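Ribonucleoside triphosphate reductase (Lactobacillus leichmannii, PDB 1L1L) probably reduces ribonucleoside triphosphates to 2'-deoxyribonucleoside triphosphates by radical chemistry that depends on the B12 coenzyme adenosylcobalamin, under allosteric control. Local coordinates at residues Asp694-Thr697 / Tyr698-Ser702; Phe565-Gly568 / Ala569-Gln573; Ser137-Gly140 / Lys141-Ala145. One frame throughout, in Å; residues are numbered along the deposited sequence.

Contact 1 (Asp694-Thr697 / Tyr698-Ser702); sequences DKET and YEKRS
R701 N donates to T697 O at 2.9 Å, and its N-H...O angle of 172° makes it the straightest of four successive i to i+4 backbone bonds. The others run from Y698 to D694, from E699 to K695 and from K700 to E696. The carbonyl of D694 thus accepts from Y698 N, while its side chain caps the first turn, T697 N reaching D694 OD1 at a short 2.5 Å. Outside these bonds the side chains lie against the carbonyls. E699 CG sits 3.0 Å from K695 O, and K700 CG approaches E696 O to 3.2 Å. K695 is fully extended, with CG anti to the backbone N (chi1 -175°), and passes E699 obliquely; its CE comes 3.2 Å from E699 OE2. K695 NZ stays 4.2 Å from E699 OE2, beyond a salt bridge, and has a weak long ion pair with D616. T697 and R701 run side by side, CG2 to CG 4.0 Å, before the guanidinium of R701 turns to a salt bridge with E607. Y698 and R701 pack on P609 of strand 603-611. The whole is an aspartate N-cap opening the surface helix 695-704, which lies against an antiparallel sheet.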
loop_
_atom_site.group_PDB
_atom_site.type_symbol
_atom_site.label_atom_id
_atom_site.label_comp_id
_atom_site.label_asym_id
_atom_site.label_seq_id
_atom_site.Cartn_x
_atom_site.Cartn_y
_atom_site.Cartn_z
ATOM N N ASP A 694 -0.374 33.443 -1.158
ATOM C CA ASP A 694 0.600 34.137 -0.321
ATOM C C ASP A 694 0.164 34.079 1.140
ATOM O O ASP A 694 -0.961 33.683 1.437
ATOM C CB ASP A 694 0.752 35.596 -0.768
ATOM C CG ASP A 694 -0.557 36.370 -0.713
ATOM O OD1 ASP A 694 -1.184 36.418 0.370
ATOM O OD2 ASP A 694 -0.953 36.938 -1.756
ATOM N N LYS A 695 1.047 34.475 2.051
ATOM C CA LYS A 695 0.712 34.443 3.467
ATOM C C LYS A 695 -0.508 35.300 3.783
ATOM O O LYS A 695 -1.391 34.881 4.530
ATOM C CB LYS A 695 1.895 34.911 4.318
ATOM C CG LYS A 695 1.633 34.770 5.816
ATOM C CD LYS A 695 2.823 35.177 6.672
ATOM C CE LYS A 695 2.541 34.913 8.147
ATOM N NZ LYS A 695 3.693 35.245 9.031
ATOM N N GLU A 696 -0.558 36.499 3.210
ATOM C CA GLU A 696 -1.674 37.411 3.443
ATOM C C GLU A 696 -3.026 36.794 3.118
ATOM O O GLU A 696 -3.983 36.946 3.882
ATOM C CB GLU A 696 -1.490 38.695 2.626
ATOM C CG GLU A 696 -0.798 39.815 3.394
ATOM C CD GLU A 696 -1.764 40.914 3.829
ATOM O OE1 GLU A 696 -2.924 40.590 4.162
ATOM O OE2 GLU A 696 -1.359 42.100 3.850
ATOM N N THR A 697 -3.105 36.102 1.984
ATOM C CA THR A 697 -4.354 35.473 1.571
ATOM C C THR A 697 -4.703 34.342 2.518
ATOM O O THR A 697 -5.864 34.148 2.868
ATOM C CB THR A 697 -4.257 34.899 0.151
ATOM O OG1 THR A 697 -3.921 35.943 -0.769
ATOM C CG2 THR A 697 -5.582 34.277 -0.255
ATOM N N TYR A 698 -3.692 33.583 2.922
ATOM C CA TYR A 698 -3.919 32.478 3.834
ATOM C C TYR A 698 -4.545 32.948 5.142
ATOM O O TYR A 698 -5.523 32.376 5.609
ATOM C CB TYR A 698 -2.609 31.744 4.129
ATOM C CG TYR A 698 -2.707 30.847 5.334
ATOM C CD1 TYR A 698 -2.264 31.278 6.583
ATOM C CD2 TYR A 698 -3.311 29.592 5.244
ATOM C CE1 TYR A 698 -2.422 30.480 7.720
ATOM C CE2 TYR A 698 -3.477 28.790 6.370
ATOM C CZ TYR A 698 -3.031 29.240 7.605
ATOM O OH TYR A 698 -3.203 28.448 8.721
ATOM N N GLU A 699 -3.977 33.992 5.735
ATOM C CA GLU A 699 -4.494 34.504 6.993
ATOM C C GLU A 699 -5.936 34.979 6.844
ATOM O O GLU A 699 -6.778 34.706 7.704
ATOM C CB GLU A 699 -3.605 35.638 7.488
ATOM C CG GLU A 699 -2.134 35.281 7.417
ATOM C CD GLU A 699 -1.259 36.247 8.174
ATOM O OE1 GLU A 699 -1.388 37.471 7.947
ATOM O OE2 GLU A 699 -0.436 35.781 8.994
ATOM N N LYS A 700 -6.224 35.680 5.750
ATOM C CA LYS A 700 -7.576 36.169 5.508
ATOM C C LYS A 700 -8.557 34.999 5.420
ATOM O O LYS A 700 -9.581 34.972 6.109
ATOM C CB LYS A 700 -7.633 36.984 4.211
ATOM C CG LYS A 700 -6.887 38.308 4.263
ATOM C CD LYS A 700 -7.180 39.155 3.035
ATOM C CE LYS A 700 -6.507 40.517 3.119
ATOM N NZ LYS A 700 -6.998 41.440 2.052
ATOM N N ARG A 701 -8.227 34.029 4.575
ATOM C CA ARG A 701 -9.066 32.853 4.382
ATOM C C ARG A 701 -9.284 32.018 5.647
ATOM O O ARG A 701 -10.406 31.612 5.937
ATOM C CB ARG A 701 -8.473 31.982 3.276
ATOM C CG ARG A 701 -8.537 32.637 1.912
ATOM C CD ARG A 701 -9.985 32.843 1.518
ATOM N NE ARG A 701 -10.664 31.561 1.387
ATOM C CZ ARG A 701 -10.494 30.734 0.359
ATOM N NH1 ARG A 701 -9.670 31.075 -0.625
ATOM N NH2 ARG A 701 -11.142 29.572 0.317
ATOM N N SER A 702 -8.222 31.757 6.399
ATOM C CA SER A 702 -8.365 30.967 7.618
ATOM C C SER A 702 -9.239 31.688 8.648
ATOM O O SER A 702 -9.854 31.054 9.511
ATOM C CB SER A 702 -6.987 30.650 8.211
ATOM O OG SER A 702 -6.189 31.815 8.313
#

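Contact 2 (Phe565-Gly568 / Ala569-Gln573); sequences FHYG and AYLIQ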
loop_
_atom_site.group_PDB
_atom_site.type_symbol
_atom_site.label_atom_id
_atom_site.label_comp_id
_atom_site.label_asym_id
_atom_site.label_seq_id
_atom_site.Cartn_x
_atom_site.Cartn_y
_atom_site.Cartn_z
ATOM N N PHE A 565 8.486 16.693 0.021
ATOM C CA PHE A 565 8.452 18.104 0.379
ATOM C C PHE A 565 7.021 18.565 0.161
ATOM O O PHE A 565 6.224 17.864 -0.461
ATOM C CB PHE A 565 9.407 18.895 -0.509
ATOM C CG PHE A 565 10.854 18.639 -0.211
ATOM C CD1 PHE A 565 11.509 19.360 0.790
ATOM C CD2 PHE A 565 11.560 17.654 -0.899
ATOM C CE1 PHE A 565 12.843 19.102 1.102
ATOM C CE2 PHE A 565 12.900 17.389 -0.592
ATOM C CZ PHE A 565 13.540 18.116 0.410
ATOM N N HIS A 566 6.684 19.739 0.675
ATOM C CA HIS A 566 5.333 20.261 0.518
ATOM C C HIS A 566 5.092 20.813 -0.882
ATOM O O HIS A 566 6.013 21.314 -1.533
ATOM C CB HIS A 566 5.091 21.363 1.546
ATOM C CG HIS A 566 4.929 20.856 2.942
ATOM N ND1 HIS A 566 3.794 20.197 3.365
ATOM C CD2 HIS A 566 5.762 20.897 4.010
ATOM C CE1 HIS A 566 3.934 19.855 4.634
ATOM N NE2 HIS A 566 5.119 20.268 5.048
ATOM N N TYR A 567 3.854 20.711 -1.348
ATOM C CA TYR A 567 3.521 21.242 -2.656
ATOM C C TYR A 567 3.701 22.758 -2.653
ATOM O O TYR A 567 4.055 23.345 -3.673
ATOM C CB TYR A 567 2.082 20.873 -3.030
ATOM C CG TYR A 567 1.654 21.418 -4.370
ATOM C CD1 TYR A 567 1.041 22.665 -4.474
ATOM C CD2 TYR A 567 1.898 20.703 -5.541
ATOM C CE1 TYR A 567 0.683 23.188 -5.710
ATOM C CE2 TYR A 567 1.545 21.216 -6.778
ATOM C CZ TYR A 567 0.937 22.458 -6.856
ATOM O OH TYR A 567 0.578 22.965 -8.081
ATOM N N GLY A 568 3.468 23.384 -1.496
ATOM C CA GLY A 568 3.612 24.831 -1.372
ATOM C C GLY A 568 3.552 25.317 0.072
ATOM O O GLY A 568 2.993 24.641 0.927
ATOM N N ALA A 569 4.116 26.491 0.344
ATOM C CA ALA A 569 4.135 27.062 1.700
ATOM C C ALA A 569 2.733 27.387 2.212
ATOM O O ALA A 569 2.357 27.017 3.326
ATOM C CB ALA A 569 4.985 28.323 1.710
ATOM N N TYR A 570 1.975 28.094 1.388
ATOM C CA TYR A 570 0.609 28.473 1.714
ATOM C C TYR A 570 -0.244 28.001 0.546
ATOM O O TYR A 570 0.025 28.342 -0.606
ATOM C CB TYR A 570 0.505 29.989 1.862
ATOM C CG TYR A 570 1.304 30.540 3.014
ATOM C CD1 TYR A 570 0.849 30.411 4.328
ATOM C CD2 TYR A 570 2.526 31.174 2.799
ATOM C CE1 TYR A 570 1.591 30.902 5.395
ATOM C CE2 TYR A 570 3.277 31.666 3.863
ATOM C CZ TYR A 570 2.802 31.526 5.157
ATOM O OH TYR A 570 3.547 32.005 6.216
ATOM N N LEU A 571 -1.274 27.223 0.840
ATOM C CA LEU A 571 -2.119 26.699 -0.218
ATOM C C LEU A 571 -3.584 26.617 0.162
ATOM O O LEU A 571 -3.943 26.650 1.336
ATOM C CB LEU A 571 -1.685 25.274 -0.574
ATOM C CG LEU A 571 -0.267 24.912 -1.007
ATOM C CD1 LEU A 571 -0.061 23.423 -0.788
ATOM C CD2 LEU A 571 -0.053 25.278 -2.464
ATOM N N ILE A 572 -4.421 26.500 -0.861
ATOM C CA ILE A 572 -5.839 26.279 -0.664
ATOM C C ILE A 572 -5.953 24.832 -1.124
ATOM O O ILE A 572 -5.744 24.539 -2.307
ATOM C CB ILE A 572 -6.732 27.123 -1.592
ATOM C CG1 ILE A 572 -6.738 28.589 -1.160
ATOM C CG2 ILE A 572 -8.149 26.554 -1.582
ATOM C CD1 ILE A 572 -7.222 28.827 0.254
ATOM N N GLN A 573 -6.236 23.917 -0.207
ATOM C CA GLN A 573 -6.372 22.526 -0.607
ATOM C C GLN A 573 -7.841 22.198 -0.737
ATOM O O GLN A 573 -8.627 22.488 0.159
ATOM C CB GLN A 573 -5.695 21.597 0.397
ATOM C CG GLN A 573 -4.182 21.680 0.329
ATOM C CD GLN A 573 -3.511 20.369 0.682
ATOM O OE1 GLN A 573 -3.826 19.328 0.109
ATOM N NE2 GLN A 573 -2.572 20.415 1.626
#
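Y567 and L571 meet through carbon alone, CD1 of the ring to CD2 of the leucine at 3.5 Å. The contact is an i to i+4 closure across the bend that leads into strand 570-578, an inner strand of a four-stranded antiparallel sheet. The methyl lies in the plane of the Y567 ring and touches its edge, so this is not face packing, and the two side chains cross at about a right angle. The other branch of L571 also reaches the backbone: CD1 stands 3.6 Å from G568 N and 4.0 Å from Y567 CB. Both leucine methyls thus lie against Y567 and G568, CD2 being the nearer to the ring and CD1 the nearer to G568 N.

Torsions account for the meeting. Y567 swings CG anti to its amide nitrogen (chi1 179°), whereas L571 sets CG opposite its own carbonyl carbon (chi1 -56°). Between them G568 is extended and A569 takes helical backbone angles, which puts a bend in the chain between G568 and L571. G568 has no side chain, and L571 CG lies 3.8 Å from G568 O.

The second shell fixes both ends. Strand 570-578 is held on its two edges: A569 and L571 bond through the backbone to A612 and I610, Y570 and I572 to I693 and E691. P692 packs against both Y567 and L571, and K690 also touches Y567. Y570 projects away from the preceding segment, its hydroxyl bonded to D616. Further back, H566 is tied through NE2 to D479 and through its backbone to A623. L571 CD2 lies 3.9 Å from G568 CA, a bare alpha carbon directly beside the methyl.

Contact 3 (Ser137-Gly140 / Lys141-Ala145); sequences SYLG and KQEKA
Between G140 and E143 the chain makes a beta turn close to type I, with K141 and Q142 in the helical region and the two end CA atoms 5.1 Å apart, so that L139 faces E143 and A145. The polar link across it is G140 N to E143 OE2, 3.1 Å long with an N-H...O angle of 167°. The donor is well aligned, yet it comes from above the carboxylate, 36° out of that plane. E143 attains this place because its chain is fully extended, with CG anti to the backbone N (chi1 178°), and reaches straight across the mouth of the turn to G140 N.

That extended chain crosses L139 at about a right angle. CD2 of the leucine lies 3.4 Å from E143 CD and 3.5 Å from its OE1, so one methyl meets the carboxylate. The other methyl serves a different neighbour: L139 CD1 touches A145 CB at 3.4 Å, tighter than usual for two carbons. Both L139 and A145 are buried, and both also pack on Y129 and on D236 of helix 224-236.

Water 1 lies beside the turn, 3.0 Å from G140 O and so at hydrogen-bonding distance; its other approach, to E143 O, is so short that it is doubtful. Beyond the turn, A145 bonds through its backbone to Q127 across the small antiparallel pair of strands 127-128 and 144-145, and K141 likewise to G130. Y138 ties the preceding loop to helix 224-236 through its hydroxyl bond to D236, while Q142 OE1 accepts from K128.

The chemistry is mixed. A carboxylate presses an apolar methyl while one of its oxygens takes a backbone N-H, which would probably stabilise its negative charge and restrain its rotation over the leucine.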
loop_
_atom_site.group_PDB
_atom_site.type_symbol
_atom_site.label_atom_id
_atom_site.label_comp_id
_atom_site.label_asym_id
_atom_site.label_seq_id
_atom_site.Cartn_x
_atom_site.Cartn_y
_atom_site.Cartn_z
ATOM N N SER A 137 -9.294 -28.515 -5.539
ATOM C CA SER A 137 -9.674 -29.903 -5.290
ATOM C C SER A 137 -8.870 -30.905 -6.113
ATOM O O SER A 137 -8.588 -32.009 -5.657
ATOM C CB SER A 137 -11.159 -30.097 -5.593
ATOM O OG SER A 137 -11.419 -29.870 -6.969
ATOM N N TYR A 138 -8.510 -30.513 -7.328
ATOM C CA TYR A 138 -7.762 -31.386 -8.222
ATOM C C TYR A 138 -6.268 -31.391 -7.934
ATOM O O TYR A 138 -5.505 -32.083 -8.604
ATOM C CB TYR A 138 -8.002 -30.951 -9.666
ATOM C CG TYR A 138 -7.715 -29.486 -9.892
ATOM C CD1 TYR A 138 -6.413 -28.984 -9.791
ATOM C CD2 TYR A 138 -8.745 -28.593 -10.175
ATOM C CE1 TYR A 138 -6.149 -27.629 -9.965
ATOM C CE2 TYR A 138 -8.489 -27.238 -10.349
ATOM C CZ TYR A 138 -7.191 -26.765 -10.244
ATOM O OH TYR A 138 -6.940 -25.423 -10.416
ATOM N N LEU A 139 -5.851 -30.620 -6.936
ATOM C CA LEU A 139 -4.435 -30.538 -6.595
ATOM C C LEU A 139 -4.057 -31.121 -5.251
ATOM O O LEU A 139 -4.778 -30.968 -4.268
ATOM C CB LEU A 139 -3.961 -29.083 -6.624
ATOM C CG LEU A 139 -3.700 -28.440 -7.980
ATOM C CD1 LEU A 139 -3.333 -26.979 -7.776
ATOM C CD2 LEU A 139 -2.582 -29.176 -8.695
ATOM N N GLY A 140 -2.911 -31.788 -5.219
ATOM C CA GLY A 140 -2.419 -32.335 -3.973
ATOM C C GLY A 140 -1.808 -31.139 -3.271
ATOM O O GLY A 140 -1.677 -30.073 -3.874
ATOM N N LYS A 141 -1.430 -31.289 -2.012
ATOM C CA LYS A 141 -0.854 -30.170 -1.291
ATOM C C LYS A 141 0.498 -29.771 -1.881
ATOM O O LYS A 141 0.678 -28.642 -2.337
ATOM C CB LYS A 141 -0.697 -30.528 0.187
ATOM C CG LYS A 141 -1.118 -29.423 1.132
ATOM C CD LYS A 141 -2.499 -29.673 1.713
ATOM C CE LYS A 141 -2.463 -30.810 2.725
ATOM N NZ LYS A 141 -3.777 -30.981 3.401
ATOM N N GLN A 142 1.438 -30.711 -1.894
ATOM C CA GLN A 142 2.783 -30.454 -2.403
ATOM C C GLN A 142 2.909 -30.417 -3.923
ATOM O O GLN A 142 4.017 -30.342 -4.447
ATOM C CB GLN A 142 3.753 -31.499 -1.852
ATOM C CG GLN A 142 3.532 -31.811 -0.387
ATOM C CD GLN A 142 3.334 -30.561 0.442
ATOM O OE1 GLN A 142 4.224 -29.713 0.537
ATOM N NE2 GLN A 142 2.159 -30.437 1.045
ATOM N N GLU A 143 1.782 -30.460 -4.627
ATOM C CA GLU A 143 1.790 -30.440 -6.087
ATOM C C GLU A 143 1.836 -29.025 -6.666
ATOM O O GLU A 143 0.959 -28.208 -6.396
ATOM C CB GLU A 143 0.559 -31.173 -6.621
ATOM C CG GLU A 143 0.440 -31.166 -8.132
ATOM C CD GLU A 143 -0.728 -31.994 -8.622
ATOM O OE1 GLU A 143 -0.966 -32.022 -9.848
ATOM O OE2 GLU A 143 -1.410 -32.615 -7.779
ATOM N N LYS A 144 2.853 -28.754 -7.483
ATOM C CA LYS A 144 3.023 -27.442 -8.102
ATOM C C LYS A 144 2.007 -27.174 -9.210
ATOM O O LYS A 144 1.700 -28.058 -10.012
ATOM C CB LYS A 144 4.441 -27.310 -8.667
ATOM C CG LYS A 144 5.534 -27.372 -7.613
ATOM C CD LYS A 144 6.883 -26.969 -8.194
ATOM C CE LYS A 144 7.965 -26.963 -7.134
ATOM N NZ LYS A 144 9.237 -26.393 -7.661
ATOM N N ALA A 145 1.495 -25.947 -9.250
ATOM C CA ALA A 145 0.509 -25.557 -10.247
ATOM C C ALA A 145 0.801 -24.174 -10.807
ATOM O O ALA A 145 1.257 -23.285 -10.088
ATOM C CB ALA A 145 -0.882 -25.582 -9.637
HETATM O O HOH W 1 -0.871 -27.383 -5.056
#

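From the N terminus, contact 3 comes first: it closes the turn that brings the chain into strand 144-145, beside helix 224-236. Contact 2 follows much later, where the loop after helix 551-557 enters strand 570-578, and contact 1 last, at the start of helix 695-704. The three lie in series; none nests in or crosses another. Contacts 1 and 2 nevertheless meet in space, their centres 12 Å apart, because the helix lies on the sheet: K695 CD is 3.3 Å from Y570 OH, and R701 NH1 packs on I572 CD1. Contact 3 sits across the chain's centre, about 54 Å from contact 2 and 65 Å from contact 1, centre to centre.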